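Local atomic coordinates of pumilio homolog 23 (Arabidopsis thaliana, PDB entry 5WZJ), a protein that binds RNA in a sequence-specific manner through pumilio repeats, recognises 18S rRNA, and probably regulates translation and mRNA stability. Residues A474-D479 with K483-L488; R487-L492 with E510-A515. All coordinates share one frame; numbering follows the deposited sequence.

How the contacts relate
Both contacts lean on helix 482-490 near the C-terminal end of the superhelix, their centres about 8 Å apart. Contact 1 stays within the seventh pumilio repeat and joins the end of helix 468-477 to helix 482-490; contact 2 carries that second helix on to helix 503-514 of the eighth repeat. Contact 1 mixes a buried phenylalanine with a partly exposed lysine that binds backbone carbonyls, whereas the protein interface of contact 2 is apolar and mostly buried, while Glu510, on the same helix but away from that interface, binds a guanine of the RNA. Leu476 of contact 1 joins the two layers: its CD1 lies 3.9 Å from Cys512 SG, and its CD2 also packs on Ile489.

Contact 1. Residues A474-D479 with K483-L488; sequences AFLASD and KQKRRL
Lys485 reaches across from helix 482-490 and ties down the C-terminal end of helix 468-477, the two being successive helices of the seventh pumilio repeat in the right-handed superhelix. Its NZ binds two backbone carbonyls, Ser478 O at 2.7 Å and Leu476 O at 2.8 Å. The two bonds differ in approach: the ammonium stands well above the carbonyl plane of Leu476, 48° out of it, but is tilted by a modest 23° from that of Ser478. CG of Lys485 is anti to its carbonyl carbon (chi1 -57°) and the chain is extended beyond it, which carries the amine the whole way from one helix to the turn after the other. The positive charge thus sits where a helix dipole would leave partial negative charge, probably a favourable pairing.

The methylenes of the same lysine pass the Phe475 ring, CG lying 4.0 Å from Phe475 CZ, while CB meets Leu476 CD2. The carbonyl oxygen of Gln484 meets the ring edge-on, 3.8 Å from Phe475 CZ. The Leu488 and Phe475 side chains run antiparallel, Leu488 CB lying obliquely to the ring, 4.1 Å from Phe475 CE2. Behind this layer, Leu451 of helix 445-453 touches both Phe475 and Leu488.

The helix end that offers these carbonyls is itself braced. Ser478 OG is hydrogen-bonded with Ala480 N, and Phe475 O accepts from both Ser478 N and Ser478 OG; the hydroxyl group comes to 2.6 Å from Phe475 O, in the carbonyl plane and on a lone pair.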
ATOM      1  N   ALA A 474      11.791  -0.289 -17.474  1.00 16.77           N
ATOM      2  CA  ALA A 474      10.660  -1.001 -18.056  1.00 19.79           C
ATOM      3  C   ALA A 474      10.809  -1.112 -19.573  1.00 24.02           C
ATOM      4  O   ALA A 474      10.496  -2.157 -20.160  1.00 18.28           O
ATOM      5  CB  ALA A 474       9.348  -0.299 -17.684  1.00 16.32           C
ATOM      6  N   PHE A 475      11.277  -0.042 -20.226  1.00 18.93           N
ATOM      7  CA  PHE A 475      11.563  -0.118 -21.660  1.00 18.05           C
ATOM      8  C   PHE A 475      12.634  -1.163 -21.964  1.00 11.78           C
ATOM      9  O   PHE A 475      12.497  -1.944 -22.909  1.00 20.82           O
ATOM     10  CB  PHE A 475      11.998   1.251 -22.182  1.00 15.91           C
ATOM     11  CG  PHE A 475      12.666   1.207 -23.537  1.00 16.90           C
ATOM     12  CD1 PHE A 475      11.925   0.975 -24.683  1.00 17.83           C
ATOM     13  CD2 PHE A 475      14.029   1.453 -23.662  1.00 19.84           C
ATOM     14  CE1 PHE A 475      12.536   0.954 -25.937  1.00 17.40           C
ATOM     15  CE2 PHE A 475      14.649   1.441 -24.911  1.00 18.61           C
ATOM     16  CZ  PHE A 475      13.897   1.173 -26.047  1.00 16.66           C
ATOM     17  N   LEU A 476      13.716  -1.181 -21.184  1.00 16.82           N
ATOM     18  CA  LEU A 476      14.771  -2.172 -21.400  1.00 14.85           C
ATOM     19  C   LEU A 476      14.259  -3.601 -21.249  1.00 21.96           C
ATOM     20  O   LEU A 476      14.771  -4.519 -21.910  1.00 20.56           O
ATOM     21  CB  LEU A 476      15.932  -1.908 -20.438  1.00 15.49           C
ATOM     22  CG  LEU A 476      16.708  -0.618 -20.754  1.00 18.89           C
ATOM     23  CD1 LEU A 476      17.891  -0.483 -19.824  1.00 17.18           C
ATOM     24  CD2 LEU A 476      17.191  -0.625 -22.205  1.00 20.52           C
ATOM     25  N   ALA A 477      13.249  -3.814 -20.401  1.00 22.32           N
ATOM     26  CA  ALA A 477      12.648  -5.133 -20.240  1.00 22.93           C
ATOM     27  C   ALA A 477      11.524  -5.408 -21.228  1.00 22.78           C
ATOM     28  O   ALA A 477      11.002  -6.522 -21.240  1.00 22.93           O
ATOM     29  CB  ALA A 477      12.108  -5.292 -18.810  1.00 26.11           C
ATOM     30  N   SER A 478      11.126  -4.430 -22.044  1.00 25.20           N
ATOM     31  CA  SER A 478      10.002  -4.605 -22.953  1.00 23.80           C
ATOM     32  C   SER A 478      10.406  -5.507 -24.117  1.00 25.85           C
ATOM     33  O   SER A 478      11.557  -5.925 -24.239  1.00 21.21           O
ATOM     34  CB  SER A 478       9.529  -3.251 -23.479  1.00 22.19           C
ATOM     35  OG  SER A 478      10.485  -2.714 -24.385  1.00 22.08           O
ATOM     36  N   ASP A 479       9.465  -5.798 -25.019  1.00 21.68           N
ATOM     37  CA  ASP A 479       9.865  -6.454 -26.257  1.00 36.73           C
ATOM     38  C   ASP A 479      10.053  -5.455 -27.407  1.00 32.48           C
ATOM     39  O   ASP A 479       9.844  -5.802 -28.572  1.00 31.07           O
ATOM     40  CB  ASP A 479       8.892  -7.579 -26.634  1.00 41.22           C
ATOM     41  CG  ASP A 479       7.549  -7.073 -27.109  1.00 40.61           C
ATOM     42  OD1 ASP A 479       7.206  -5.921 -26.800  1.00 36.88           O
ATOM     43  OD2 ASP A 479       6.827  -7.839 -27.786  1.00 42.48           O
ATOM     44  N   LYS A 483      17.845  -3.134 -31.287  1.00 18.48           N
ATOM     45  CA  LYS A 483      18.489  -1.945 -31.829  1.00 21.77           C
ATOM     46  C   LYS A 483      17.926  -0.669 -31.195  1.00 15.24           C
ATOM     47  O   LYS A 483      18.663   0.303 -30.989  1.00 19.48           O
ATOM     48  CB  LYS A 483      18.336  -1.931 -33.360  1.00 25.85           C
ATOM     49  CG  LYS A 483      17.064  -1.230 -33.861  1.00 37.71           C
ATOM     50  CD  LYS A 483      16.590  -1.721 -35.220  1.00 42.47           C
ATOM     51  CE  LYS A 483      17.651  -1.562 -36.288  1.00 50.72           C
ATOM     52  NZ  LYS A 483      17.194  -2.176 -37.569  1.00 52.12           N
ATOM     53  N   GLN A 484      16.631  -0.662 -30.867  1.00 14.96           N
ATOM     54  CA  GLN A 484      16.018   0.491 -30.221  1.00 19.35           C
ATOM     55  C   GLN A 484      16.530   0.650 -28.797  1.00 18.72           C
ATOM     56  O   GLN A 484      16.824   1.771 -28.355  1.00 16.41           O
ATOM     57  CB  GLN A 484      14.489   0.343 -30.253  1.00 16.19           C
ATOM     58  CG  GLN A 484      13.915   0.414 -31.693  1.00 24.01           C
ATOM     59  CD  GLN A 484      12.410   0.119 -31.782  1.00 25.79           C
ATOM     60  OE1 GLN A 484      11.909  -0.799 -31.133  1.00 20.27           O
ATOM     61  NE2 GLN A 484      11.691   0.901 -32.593  1.00 30.34           N
ATOM     62  N   LYS A 485      16.668  -0.465 -28.075  1.00 17.18           N
ATOM     63  CA  LYS A 485      17.272  -0.427 -26.747  1.00 17.45           C
ATOM     64  C   LYS A 485      18.709   0.056 -26.823  1.00 16.46           C
ATOM     65  O   LYS A 485      19.123   0.918 -26.046  1.00 19.48           O
ATOM     66  CB  LYS A 485      17.217  -1.816 -26.099  1.00 15.79           C
ATOM     67  CG  LYS A 485      15.797  -2.386 -26.003  1.00 20.57           C
ATOM     68  CD  LYS A 485      15.747  -3.691 -25.204  1.00 21.57           C
ATOM     69  CE  LYS A 485      14.304  -4.191 -25.086  1.00 23.30           C
ATOM     70  NZ  LYS A 485      14.219  -5.540 -24.479  1.00 21.74           N
ATOM     71  N   ARG A 486      19.485  -0.504 -27.760  1.00 16.88           N
ATOM     72  CA  ARG A 486      20.880  -0.095 -27.925  1.00 22.62           C
ATOM     73  C   ARG A 486      20.993   1.403 -28.214  1.00 17.44           C
ATOM     74  O   ARG A 486      21.863   2.088 -27.665  1.00 18.44           O
ATOM     75  CB  ARG A 486      21.528  -0.926 -29.047  1.00 22.58           C
ATOM     76  CG  ARG A 486      22.977  -0.540 -29.397  1.00 32.31           C
ATOM     77  CD  ARG A 486      23.656  -1.537 -30.384  1.00 35.48           C
ATOM     78  NE  ARG A 486      23.152  -1.453 -31.763  1.00 31.80           N
ATOM     79  CZ  ARG A 486      22.396  -2.386 -32.356  1.00 39.83           C
ATOM     80  NH1 ARG A 486      22.043  -3.489 -31.698  1.00 32.33           N
ATOM     81  NH2 ARG A 486      21.994  -2.230 -33.614  1.00 31.89           N
ATOM     82  N   ARG A 487      20.111   1.932 -29.064  1.00 16.87           N
ATOM     83  CA  ARG A 487      20.164   3.355 -29.367  1.00 14.11           C
ATOM     84  C   ARG A 487      20.034   4.194 -28.098  1.00 16.96           C
ATOM     85  O   ARG A 487      20.750   5.188 -27.929  1.00 13.65           O
ATOM     86  CB  ARG A 487      19.065   3.719 -30.369  1.00 12.38           C
ATOM     87  CG  ARG A 487      18.979   5.236 -30.625  1.00 15.62           C
ATOM     88  CD  ARG A 487      17.780   5.604 -31.480  1.00 13.92           C
ATOM     89  NE  ARG A 487      17.773   7.038 -31.765  1.00 14.87           N
ATOM     90  CZ  ARG A 487      16.737   7.685 -32.285  1.00 20.02           C
ATOM     91  NH1 ARG A 487      15.625   7.019 -32.579  1.00 14.42           N
ATOM     92  NH2 ARG A 487      16.823   8.992 -32.514  1.00 14.55           N
ATOM     93  N   LEU A 488      19.121   3.816 -27.198  1.00 17.63           N
ATOM     94  CA  LEU A 488      18.955   4.575 -25.961  1.00 16.19           C
ATOM     95  C   LEU A 488      20.166   4.409 -25.055  1.00 14.84           C
ATOM     96  O   LEU A 488      20.663   5.383 -24.483  1.00 18.30           O
ATOM     97  CB  LEU A 488      17.670   4.143 -25.231  1.00 17.25           C
ATOM     98  CG  LEU A 488      17.383   4.907 -23.922  1.00 18.99           C
ATOM     99  CD1 LEU A 488      15.903   5.162 -23.747  1.00 18.76           C
ATOM    100  CD2 LEU A 488      17.926   4.173 -22.701  1.00 18.62           C
TER

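Contact 2. Residues R487-L492 with E510-A515; sequences RLIIKL and EKCFDA. With nucleotides of chain B.
Glu510 OE1 is gripped by two donors of the same base: N1 of G1 of chain B at 2.9 Å and N2 of that nucleotide at 3.1 Å. This is base recognition from the RNA-facing helix of the eighth pumilio repeat. N1 gives the straighter bond, with an angle of 157° at its hydrogen against 145° for N2, and both hydrogens belong to the Watson-Crick edge of guanine. The carboxylate is steadied from its other oxygen, OE2, by the hydroxyl of Tyr543. Were Glu510 replaced by an alanine, the N1 and N2 hydrogens of the guanine would probably lose their shared acceptor and the Tyr543 hydroxyl its carboxylate partner. One residue on, Lys511 NZ bonds O6 of another guanine base and forms a salt bridge with Glu473, so adjacent residues of this helix contact the RNA through an acidic and a basic side chain.

Cys512 points from the same helix toward 487-492; through Ile489 it meets the seventh repeat, and through Leu492 the start of its own. With SG anti to the carbonyl carbon and beside the backbone N (chi1 -72°), the sulfur is placed against two branched side chains: Leu492 CD1 at 3.8 Å and Ile489 CG1 at 4.1 Å. The Ile489 side chain also reaches past the sulfur, with CD1 3.9 Å from Cys512 O at the C-terminal end of helix 503-514. Leu492 is backed by Ile459 and Thr460 of helix 456-463. The layer ends at the exposed Ala515, whose CB meets Ile489 CD1 at 4.0 Å.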
ATOM      1  N   ARG A 487      20.111   1.932 -29.064  1.00 16.87           N
ATOM      2  CA  ARG A 487      20.164   3.355 -29.367  1.00 14.11           C
ATOM      3  C   ARG A 487      20.034   4.194 -28.098  1.00 16.96           C
ATOM      4  O   ARG A 487      20.750   5.188 -27.929  1.00 13.65           O
ATOM      5  CB  ARG A 487      19.065   3.719 -30.369  1.00 12.38           C
ATOM      6  CG  ARG A 487      18.979   5.236 -30.625  1.00 15.62           C
ATOM      7  CD  ARG A 487      17.780   5.604 -31.480  1.00 13.92           C
ATOM      8  NE  ARG A 487      17.773   7.038 -31.765  1.00 14.87           N
ATOM      9  CZ  ARG A 487      16.737   7.685 -32.285  1.00 20.02           C
ATOM     10  NH1 ARG A 487      15.625   7.019 -32.579  1.00 14.42           N
ATOM     11  NH2 ARG A 487      16.823   8.992 -32.514  1.00 14.55           N
ATOM     12  N   LEU A 488      19.121   3.816 -27.198  1.00 17.63           N
ATOM     13  CA  LEU A 488      18.955   4.575 -25.961  1.00 16.19           C
ATOM     14  C   LEU A 488      20.166   4.409 -25.055  1.00 14.84           C
ATOM     15  O   LEU A 488      20.663   5.383 -24.483  1.00 18.30           O
ATOM     16  CB  LEU A 488      17.670   4.143 -25.231  1.00 17.25           C
ATOM     17  CG  LEU A 488      17.383   4.907 -23.922  1.00 18.99           C
ATOM     18  CD1 LEU A 488      15.903   5.162 -23.747  1.00 18.76           C
ATOM     19  CD2 LEU A 488      17.926   4.173 -22.701  1.00 18.62           C
ATOM     20  N   ILE A 489      20.634   3.173 -24.887  1.00 17.51           N
ATOM     21  CA  ILE A 489      21.770   2.923 -24.004  1.00 18.15           C
ATOM     22  C   ILE A 489      22.979   3.739 -24.444  1.00 23.49           C
ATOM     23  O   ILE A 489      23.688   4.326 -23.613  1.00 19.72           O
ATOM     24  CB  ILE A 489      22.081   1.415 -23.968  1.00 21.19           C
ATOM     25  CG1 ILE A 489      20.939   0.663 -23.268  1.00 22.74           C
ATOM     26  CG2 ILE A 489      23.428   1.151 -23.262  1.00 19.44           C
ATOM     27  CD1 ILE A 489      21.074  -0.860 -23.316  1.00 18.40           C
ATOM     28  N   ILE A 490      23.224   3.809 -25.757  1.00 21.33           N
ATOM     29  CA  ILE A 490      24.364   4.579 -26.256  1.00 17.79           C
ATOM     30  C   ILE A 490      24.251   6.046 -25.858  1.00 20.77           C
ATOM     31  O   ILE A 490      25.261   6.698 -25.560  1.00 19.27           O
ATOM     32  CB  ILE A 490      24.500   4.397 -27.784  1.00 20.83           C
ATOM     33  CG1 ILE A 490      25.029   2.993 -28.069  1.00 18.90           C
ATOM     34  CG2 ILE A 490      25.435   5.459 -28.399  1.00 18.42           C
ATOM     35  CD1 ILE A 490      24.936   2.559 -29.530  1.00 21.16           C
ATOM     36  N   LYS A 491      23.035   6.585 -25.803  1.00 18.22           N
ATOM     37  CA  LYS A 491      22.948   7.989 -25.421  1.00 24.98           C
ATOM     38  C   LYS A 491      23.180   8.214 -23.929  1.00 26.81           C
ATOM     39  O   LYS A 491      23.228   9.371 -23.500  1.00 26.32           O
ATOM     40  CB  LYS A 491      21.602   8.568 -25.865  1.00 18.12           C
ATOM     41  CG  LYS A 491      21.627   8.887 -27.377  1.00 17.61           C
ATOM     42  CD  LYS A 491      20.377   9.580 -27.855  1.00 19.98           C
ATOM     43  CE  LYS A 491      19.246   8.587 -28.083  1.00 15.78           C
ATOM     44  NZ  LYS A 491      18.151   9.250 -28.867  1.00 18.17           N
ATOM     45  N   LEU A 492      23.349   7.159 -23.136  1.00 20.90           N
ATOM     46  CA  LEU A 492      23.771   7.321 -21.749  1.00 23.45           C
ATOM     47  C   LEU A 492      25.287   7.310 -21.585  1.00 25.96           C
ATOM     48  O   LEU A 492      25.770   7.531 -20.466  1.00 24.47           O
ATOM     49  CB  LEU A 492      23.163   6.230 -20.867  1.00 19.03           C
ATOM     50  CG  LEU A 492      21.640   6.253 -20.704  1.00 21.21           C
ATOM     51  CD1 LEU A 492      21.179   5.073 -19.868  1.00 19.52           C
ATOM     52  CD2 LEU A 492      21.187   7.554 -20.051  1.00 24.16           C
ATOM     53  N   GLU A 510      23.138  -1.388 -14.006  1.00 20.78           N
ATOM     54  CA  GLU A 510      23.065  -2.845 -14.048  1.00 23.59           C
ATOM     55  C   GLU A 510      22.244  -3.339 -15.228  1.00 24.95           C
ATOM     56  O   GLU A 510      22.617  -4.308 -15.895  1.00 22.73           O
ATOM     57  CB  GLU A 510      22.407  -3.359 -12.778  1.00 31.69           C
ATOM     58  CG  GLU A 510      23.286  -3.864 -11.701  1.00 52.03           C
ATOM     59  CD  GLU A 510      22.455  -4.195 -10.488  1.00 59.01           C
ATOM     60  OE1 GLU A 510      22.112  -3.252  -9.730  1.00 49.67           O
ATOM     61  OE2 GLU A 510      22.092  -5.383 -10.337  1.00 63.96           O
ATOM     62  N   LYS A 511      21.067  -2.750 -15.429  1.00 21.56           N
ATOM     63  CA  LYS A 511      20.164  -3.273 -16.443  1.00 24.85           C
ATOM     64  C   LYS A 511      20.600  -2.860 -17.843  1.00 23.63           C
ATOM     65  O   LYS A 511      20.388  -3.614 -18.797  1.00 23.07           O
ATOM     66  CB  LYS A 511      18.732  -2.837 -16.120  1.00 29.35           C
ATOM     67  CG  LYS A 511      18.339  -3.322 -14.721  1.00 34.00           C
ATOM     68  CD  LYS A 511      16.877  -3.171 -14.395  1.00 44.90           C
ATOM     69  CE  LYS A 511      16.602  -3.642 -12.961  1.00 49.33           C
ATOM     70  NZ  LYS A 511      15.184  -3.436 -12.550  1.00 47.60           N
ATOM     71  N   CYS A 512      21.230  -1.694 -17.980  1.00 19.45           N
ATOM     72  CA  CYS A 512      21.902  -1.375 -19.237  1.00 16.18           C
ATOM     73  C   CYS A 512      23.007  -2.376 -19.523  1.00 22.01           C
ATOM     74  O   CYS A 512      23.089  -2.932 -20.628  1.00 19.74           O
ATOM     75  CB  CYS A 512      22.481   0.039 -19.197  1.00 17.17           C
ATOM     76  SG  CYS A 512      21.251   1.354 -19.283  1.00 23.65           S
ATOM     77  N   PHE A 513      23.873  -2.609 -18.533  1.00 21.31           N
ATOM     78  CA  PHE A 513      24.977  -3.549 -18.708  1.00 22.80           C
ATOM     79  C   PHE A 513      24.468  -4.906 -19.173  1.00 27.65           C
ATOM     80  O   PHE A 513      24.989  -5.486 -20.137  1.00 25.35           O
ATOM     81  CB  PHE A 513      25.760  -3.670 -17.395  1.00 19.43           C
ATOM     82  CG  PHE A 513      27.035  -4.460 -17.511  1.00 20.35           C
ATOM     83  CD1 PHE A 513      27.027  -5.841 -17.360  1.00 25.25           C
ATOM     84  CD2 PHE A 513      28.241  -3.822 -17.765  1.00 18.63           C
ATOM     85  CE1 PHE A 513      28.201  -6.575 -17.458  1.00 24.55           C
ATOM     86  CE2 PHE A 513      29.420  -4.547 -17.861  1.00 21.25           C
ATOM     87  CZ  PHE A 513      29.398  -5.927 -17.707  1.00 23.12           C
ATOM     88  N   ASP A 514      23.420  -5.410 -18.521  1.00 24.11           N
ATOM     89  CA  ASP A 514      22.884  -6.721 -18.877  1.00 28.23           C
ATOM     90  C   ASP A 514      22.358  -6.763 -20.306  1.00 33.09           C
ATOM     91  O   ASP A 514      22.431  -7.807 -20.961  1.00 30.67           O
ATOM     92  CB  ASP A 514      21.776  -7.120 -17.900  1.00 29.60           C
ATOM     93  CG  ASP A 514      22.328  -7.622 -16.571  1.00 37.43           C
ATOM     94  OD1 ASP A 514      23.551  -7.880 -16.483  1.00 36.87           O
ATOM     95  OD2 ASP A 514      21.539  -7.767 -15.619  1.00 38.67           O
ATOM     96  N   ALA A 515      21.843  -5.648 -20.813  1.00 28.79           N
ATOM     97  CA  ALA A 515      21.267  -5.614 -22.153  1.00 32.87           C
ATOM     98  C   ALA A 515      22.285  -5.298 -23.252  1.00 37.82           C
ATOM     99  O   ALA A 515      21.897  -5.212 -24.424  1.00 36.37           O
ATOM    100  CB  ALA A 515      20.120  -4.597 -22.194  1.00 25.69           C
TER
ATOM    101  O5'   G B   1      19.085  -3.152   0.524  1.00 67.28           O
ATOM    102  C5'   G B   1      19.683  -1.948   0.985  1.00 70.41           C
ATOM    103  C4'   G B   1      19.927  -0.977  -0.146  1.00 74.23           C
ATOM    104  O4'   G B   1      20.969  -1.490  -1.019  1.00 76.57           O
ATOM    105  C3'   G B   1      18.745  -0.716  -1.076  1.00 69.37           C
ATOM    106  O3'   G B   1      17.842   0.255  -0.555  1.00 64.23           O
ATOM    107  C2'   G B   1      19.428  -0.277  -2.369  1.00 66.93           C
ATOM    108  O2'   G B   1      19.806   1.089  -2.300  1.00 58.45           O
ATOM    109  C1'   G B   1      20.701  -1.132  -2.358  1.00 71.76           C
ATOM    110  N9    G B   1      20.551  -2.364  -3.160  1.00 68.02           N
ATOM    111  C8    G B   1      20.020  -3.571  -2.756  1.00 69.64           C
ATOM    112  N7    G B   1      20.009  -4.478  -3.699  1.00 68.55           N
ATOM    113  C5    G B   1      20.566  -3.826  -4.797  1.00 67.47           C
ATOM    114  C6    G B   1      20.813  -4.299  -6.115  1.00 62.32           C
ATOM    115  O6    G B   1      20.581  -5.424  -6.581  1.00 59.68           O
ATOM    116  N1    G B   1      21.387  -3.306  -6.916  1.00 55.10           N
ATOM    117  C2    G B   1      21.685  -2.025  -6.508  1.00 49.66           C
ATOM    118  N2    G B   1      22.231  -1.219  -7.436  1.00 39.71           N
ATOM    119  N3    G B   1      21.459  -1.573  -5.278  1.00 57.56           N
ATOM    120  C4    G B   1      20.903  -2.520  -4.483  1.00 63.69           C
TER